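Local coordinates for LDL receptor adaptor protein (Rattus norvegicus, PDB 3SO6), which serves as a clathrin-associated sorting adaptor whose phosphotyrosine-binding (PTB) domain grips the NPXY internalization motif of the LDL receptor for endocytosis, at residues C77-M82 against A114-V119; D84-Y89 against A103-K108. All coordinates share one frame; numbering follows the deposited sequence. Where two conformers were deposited one is given.

Contact 1: residues C77-M82 against A114-V119; sequences CTADKM and AVTLTV
Cys77, Ala79, Thr116 and Val119 meet where edge strand 74-79 of the PTB domain faces the C-terminal helix 109-131, the two walls of the groove in which such domains hold a peptide. The axes of 77-79 and 114-119 approach to 7.4 Å and run nearly antiparallel, at 155°. Apolar contact comes chiefly from the sulfur. Cys77 SG sits between the backbone N and the carbonyl carbon (chi1 69°), which turns it to the helix, where it touches Val119 CG1 at 3.6 Å and Thr116 CG2 at 3.7 Å, one turn apart. Backbone packing comes next: Thr116 OG1, anti to the carbonyl carbon and beside the backbone N (chi1 -44°), lies against the Thr78-Ala79 peptide, yet no hydrogen bond crosses the contact. The hydroxyl is engaged within its own helix, with the carbonyl oxygen of Ala112, and the Ala79 N-H is badly angled toward it. With alanine at Thr116, CG2 and OG1 both go, and the Cys77 sulfur would probably face a gap beside Val119 while Ala112 O loses its hydroxyl partner. The third kind of contact belongs to the ligand: Cys77, Thr78 and Ala79 pair in an antiparallel ladder with a strand of the bound receptor peptide, while Cys77, Thr116 and Leu117 each pack on an aromatic side chain of that peptide. Strand and helix thus meet at few atoms themselves and share the peptide between them. Thr116 OG1 lies 3.3 Å from Ala79 CB.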
loop_
_atom_site.group_PDB
_atom_site.type_symbol
_atom_site.label_atom_id
_atom_site.label_comp_id
_atom_site.label_asym_id
_atom_site.label_seq_id
_atom_site.Cartn_x
_atom_site.Cartn_y
_atom_site.Cartn_z
ATOM N N CYS A 77 4.495 -4.552 1.035
ATOM C CA CYS A 77 3.507 -4.046 1.916
ATOM C C CYS A 77 3.703 -4.596 3.322
ATOM O O CYS A 77 4.370 -5.608 3.496
ATOM C CB CYS A 77 2.080 -4.284 1.433
ATOM S SG CYS A 77 1.561 -6.004 1.441
ATOM N N THR A 78 3.087 -3.914 4.283
ATOM C CA THR A 78 3.324 -4.220 5.700
ATOM C C THR A 78 2.142 -3.882 6.604
ATOM O O THR A 78 1.523 -2.846 6.402
ATOM C CB THR A 78 4.603 -3.464 6.186
ATOM O OG1 THR A 78 4.861 -3.746 7.549
ATOM C CG2 THR A 78 4.470 -1.912 6.071
ATOM N N ALA A 79 1.906 -4.736 7.599
ATOM C CA ALA A 79 1.200 -4.348 8.770
ATOM C C ALA A 79 2.338 -4.043 9.776
ATOM O O ALA A 79 3.076 -4.972 10.179
ATOM C CB ALA A 79 0.309 -5.460 9.243
ATOM N N ASP A 80 2.529 -2.781 10.126
ATOM C CA ASP A 80 3.760 -2.380 10.903
ATOM C C ASP A 80 3.819 -3.026 12.289
ATOM O O ASP A 80 2.786 -3.243 12.931
ATOM C CB ASP A 80 3.761 -0.830 11.000
ATOM C CG ASP A 80 5.077 -0.291 11.459
ATOM O OD1 ASP A 80 6.065 -0.472 10.747
ATOM O OD2 ASP A 80 5.131 0.337 12.543
ATOM N N LYS A 81 5.039 -3.367 12.733
ATOM C CA LYS A 81 5.185 -3.956 14.085
ATOM C C LYS A 81 4.963 -2.943 15.188
ATOM O O LYS A 81 4.167 -3.180 16.106
ATOM C CB LYS A 81 6.598 -4.511 14.234
ATOM C CG LYS A 81 6.842 -5.233 15.572
ATOM C CD LYS A 81 8.305 -5.708 15.654
ATOM C CE LYS A 81 8.600 -6.239 17.054
ATOM N NZ LYS A 81 10.083 -6.547 17.179
ATOM N N MET A 82 5.696 -1.826 15.171
ATOM C CA MET A 82 5.588 -0.856 16.255
ATOM C C MET A 82 4.213 -0.190 16.239
ATOM O O MET A 82 3.539 -0.087 17.278
ATOM C CB MET A 82 6.687 0.202 16.109
ATOM C CG MET A 82 6.503 1.393 17.026
ATOM S SD MET A 82 8.016 2.267 17.357
ATOM C CE MET A 82 8.738 1.049 18.421
ATOM N N ALA A 114 -5.509 -7.600 8.022
ATOM C CA ALA A 114 -6.382 -8.026 6.905
ATOM C C ALA A 114 -6.017 -7.333 5.626
ATOM O O ALA A 114 -6.053 -7.920 4.529
ATOM C CB ALA A 114 -7.889 -7.749 7.268
ATOM N N VAL A 115 -5.739 -6.054 5.702
ATOM C CA VAL A 115 -5.362 -5.298 4.467
ATOM C C VAL A 115 -4.062 -5.878 3.896
ATOM O O VAL A 115 -3.990 -6.149 2.683
ATOM C CB VAL A 115 -5.171 -3.814 4.742
ATOM C CG1 VAL A 115 -4.818 -3.126 3.403
ATOM C CG2 VAL A 115 -6.510 -3.220 5.290
ATOM N N THR A 116 -3.058 -6.104 4.749
ATOM C CA THR A 116 -1.765 -6.629 4.279
ATOM C C THR A 116 -1.945 -7.981 3.608
ATOM O O THR A 116 -1.345 -8.264 2.565
ATOM C CB THR A 116 -0.738 -6.592 5.409
ATOM O OG1 THR A 116 -0.824 -5.335 6.103
ATOM C CG2 THR A 116 0.575 -6.901 4.867
ATOM N N LEU A 117 -2.750 -8.861 4.238
ATOM C CA LEU A 117 -2.967 -10.202 3.701
ATOM C C LEU A 117 -3.718 -10.124 2.356
ATOM O O LEU A 117 -3.518 -10.977 1.487
ATOM C CB LEU A 117 -3.747 -11.027 4.699
ATOM C CG LEU A 117 -2.866 -11.431 5.910
ATOM C CD1 LEU A 117 -3.772 -11.975 6.984
ATOM C CD2 LEU A 117 -1.790 -12.383 5.591
ATOM N N THR A 118 -4.616 -9.159 2.219
ATOM C CA THR A 118 -5.375 -8.992 0.968
ATOM C C THR A 118 -4.403 -8.519 -0.129
ATOM O O THR A 118 -4.478 -9.000 -1.269
ATOM C CB THR A 118 -6.495 -8.004 1.165
ATOM O OG1 THR A 118 -7.327 -8.500 2.199
ATOM C CG2 THR A 118 -7.301 -7.847 -0.079
ATOM N N VAL A 119 -3.547 -7.557 0.175
ATOM C CA VAL A 119 -2.528 -7.107 -0.786
ATOM C C VAL A 119 -1.600 -8.237 -1.174
ATOM O O VAL A 119 -1.275 -8.394 -2.339
ATOM C CB VAL A 119 -1.832 -5.845 -0.308
ATOM C CG1 VAL A 119 -0.741 -5.428 -1.266
ATOM C CG2 VAL A 119 -2.838 -4.693 -0.083
#

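Contact 2: residues D84-Y89 against A103-K108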
loop_
_atom_site.group_PDB
_atom_site.type_symbol
_atom_site.label_atom_id
_atom_site.label_comp_id
_atom_site.label_asym_id
_atom_site.label_seq_id
_atom_site.Cartn_x
_atom_site.Cartn_y
_atom_site.Cartn_z
ATOM N N ASP A 84 1.043 -0.740 15.229
ATOM C CA ASP A 84 0.358 -1.943 14.732
ATOM C C ASP A 84 -1.030 -1.713 14.163
ATOM O O ASP A 84 -1.613 -2.660 13.585
ATOM C CB ASP A 84 0.420 -3.067 15.740
ATOM C CG ASP A 84 -0.460 -2.829 16.975
ATOM O OD1 ASP A 84 -1.182 -1.812 17.080
ATOM O OD2 ASP A 84 -0.460 -3.714 17.829
ATOM N N LYS A 85 -1.541 -0.467 14.214
ATOM C CA LYS A 85 -2.792 -0.174 13.459
ATOM C C LYS A 85 -2.473 0.323 12.068
ATOM O O LYS A 85 -3.412 0.701 11.325
ATOM C CB LYS A 85 -3.658 0.859 14.179
ATOM C CG LYS A 85 -4.112 0.342 15.538
ATOM C CD LYS A 85 -4.753 1.489 16.376
ATOM C CE LYS A 85 -4.960 1.136 17.840
ATOM N NZ LYS A 85 -5.622 2.322 18.505
ATOM N N VAL A 86 -1.192 0.330 11.664
ATOM C CA VAL A 86 -0.842 0.960 10.335
ATOM C C VAL A 86 -0.565 -0.105 9.286
ATOM O O VAL A 86 0.194 -1.039 9.552
ATOM C CB VAL A 86 0.383 1.904 10.494
ATOM C CG1 VAL A 86 0.850 2.455 9.151
ATOM C CG2 VAL A 86 0.042 3.034 11.518
ATOM N N PHE A 87 -1.244 0.081 8.164
ATOM C CA PHE A 87 -0.906 -0.639 6.941
ATOM C C PHE A 87 -0.117 0.325 6.028
ATOM O O PHE A 87 -0.510 1.513 5.915
ATOM C CB PHE A 87 -2.206 -1.045 6.253
ATOM C CG PHE A 87 -1.965 -1.409 4.792
ATOM C CD1 PHE A 87 -1.327 -2.614 4.440
ATOM C CD2 PHE A 87 -2.329 -0.523 3.764
ATOM C CE1 PHE A 87 -1.047 -2.921 3.105
ATOM C CE2 PHE A 87 -1.968 -0.804 2.452
ATOM C CZ PHE A 87 -1.363 -1.992 2.113
ATOM N N ALA A 88 0.929 -0.165 5.375
ATOM C CA ALA A 88 1.643 0.702 4.443
ATOM C C ALA A 88 2.077 -0.112 3.236
ATOM O O ALA A 88 2.306 -1.357 3.296
ATOM C CB ALA A 88 2.851 1.417 5.120
ATOM N N TYR A 89 2.267 0.587 2.139
ATOM C CA TYR A 89 2.937 -0.022 0.959
ATOM C C TYR A 89 4.049 0.816 0.460
ATOM O O TYR A 89 4.083 2.043 0.769
ATOM C CB TYR A 89 1.918 -0.386 -0.141
ATOM C CG TYR A 89 1.272 0.791 -0.829
ATOM C CD1 TYR A 89 1.960 1.456 -1.855
ATOM C CD2 TYR A 89 0.049 1.315 -0.405
ATOM C CE1 TYR A 89 1.444 2.557 -2.470
ATOM C CE2 TYR A 89 -0.539 2.465 -1.069
ATOM C CZ TYR A 89 0.203 3.051 -2.096
ATOM O OH TYR A 89 -0.322 4.172 -2.711
ATOM N N ALA A 103 1.231 5.355 4.014
ATOM C CA ALA A 103 0.754 4.720 5.218
ATOM C C ALA A 103 -0.677 5.105 5.550
ATOM O O ALA A 103 -1.078 6.261 5.328
ATOM C CB ALA A 103 1.682 5.015 6.391
ATOM N N PHE A 104 -1.426 4.112 6.067
ATOM C CA PHE A 104 -2.821 4.272 6.355
ATOM C C PHE A 104 -3.102 3.776 7.755
ATOM O O PHE A 104 -2.613 2.712 8.194
ATOM C CB PHE A 104 -3.662 3.428 5.355
ATOM C CG PHE A 104 -3.372 3.799 3.924
ATOM C CD1 PHE A 104 -2.242 3.313 3.269
ATOM C CD2 PHE A 104 -4.235 4.733 3.237
ATOM C CE1 PHE A 104 -1.975 3.744 1.942
ATOM C CE2 PHE A 104 -3.943 5.132 1.928
ATOM C CZ PHE A 104 -2.794 4.645 1.321
ATOM N N LEU A 105 -3.927 4.527 8.478
ATOM C CA LEU A 105 -4.299 4.178 9.836
ATOM C C LEU A 105 -5.645 3.406 9.785
ATOM O O LEU A 105 -6.626 3.859 9.135
ATOM C CB LEU A 105 -4.520 5.444 10.639
ATOM C CG LEU A 105 -4.901 5.181 12.091
ATOM C CD1 LEU A 105 -3.757 4.622 12.944
ATOM C CD2 LEU A 105 -5.257 6.539 12.752
ATOM N N CYS A 106 -5.632 2.230 10.419
ATOM C CA CYS A 106 -6.803 1.366 10.509
ATOM C C CYS A 106 -7.365 1.562 11.914
ATOM O O CYS A 106 -6.696 2.017 12.845
ATOM C CB CYS A 106 -6.406 -0.090 10.266
ATOM S SG CYS A 106 -5.521 -0.300 8.678
ATOM N N THR A 107 -8.578 1.096 12.118
ATOM C CA THR A 107 -9.149 1.111 13.487
ATOM C C THR A 107 -8.492 0.185 14.459
ATOM O O THR A 107 -8.466 0.474 15.708
ATOM C CB THR A 107 -10.688 0.836 13.456
ATOM O OG1 THR A 107 -10.887 -0.353 12.673
ATOM C CG2 THR A 107 -11.357 1.948 12.698
ATOM N N LYS A 108 -8.005 -0.935 13.972
ATOM C CA LYS A 108 -7.530 -2.028 14.820
ATOM C C LYS A 108 -6.369 -2.752 14.121
ATOM O O LYS A 108 -6.299 -2.734 12.890
ATOM C CB LYS A 108 -8.662 -3.073 15.004
ATOM C CG LYS A 108 -9.883 -2.544 15.890
ATOM C CD LYS A 108 -10.828 -3.699 16.180
ATOM C CE LYS A 108 -12.312 -3.250 16.423
ATOM N NZ LYS A 108 -13.106 -4.380 17.025
HETATM O O HOH W 1 -8.229 2.898 17.213
#
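Phe87 and Phe104 lie side by side on one face of the sheet, pointing the same way from a hydrogen-bonded antiparallel pair, with Phe87 CD2 3.9 Å from Phe104 CD1. The Tyr89 ring comes across the far end of Phe104, where its CE2 meets CE1 of the phenylalanine at 3.6 Å, at the edge of the Phe104 ring. Phe104 CG stands anti to the carbonyl carbon (chi1 -57°); the carbonyl oxygen of Phe87 lies in the plane of the Phe104 ring, at its edge. Cys106 SG extends this apolar row toward Phe87 CB, and helix 109-131 packs over Phe87 through Val115, Thr116 and Val119. The other face carries aliphatic residues, Val86, Ala88, Ala103 and Leu105, packed against Val29, Val33 and Ile32 of helix 22-38 and against Leu11; Val86 CG1 rests on Ala103 CB at 3.9 Å. Ala88 and Ala103 form a non-hydrogen-bonded pair, their CA atoms 4.2 Å apart. Between the faces runs the backbone ladder. Phe87 and Phe104 exchange two bonds, that from Phe104 N to Phe87 O being 2.8 Å long and nearly linear at the carbonyl (172°). Cys106 N continues the ladder to Lys85 O just past the strand ends. Farther out, the extended chain of Lys85, an exposed residue, runs alongside the backbone of Cys106 and Thr107, and its NZ donates to a water 3.0 Å away that in turn donates to Thr107 O. Antiparallel pairs linked by backbone bonds, with one face under each helix, belong to the beta hairpin of strands 86-92 and 99-105 in the PTB sheet.

Overall arrangement
Both contacts are largely buried, with centres about 7 Å apart, yet they do different work in the same sheet. Contact 2 joins neighbouring strands through a backbone ladder and aromatic packing, then reaches the surface at its lysine end. Contact 1 joins an edge strand to a helix by a few side-chain touches with no hydrogen bond across, while the strand's outer edge pairs with the receptor peptide. They are coupled directly: Thr78 N probably bonds to Ala88 O, Asp80 N to Val86 O, and Phe87 CD1 packs against Thr116 OG1. The hairpin of contact 2 thus backs the strand-and-helix groove of contact 1.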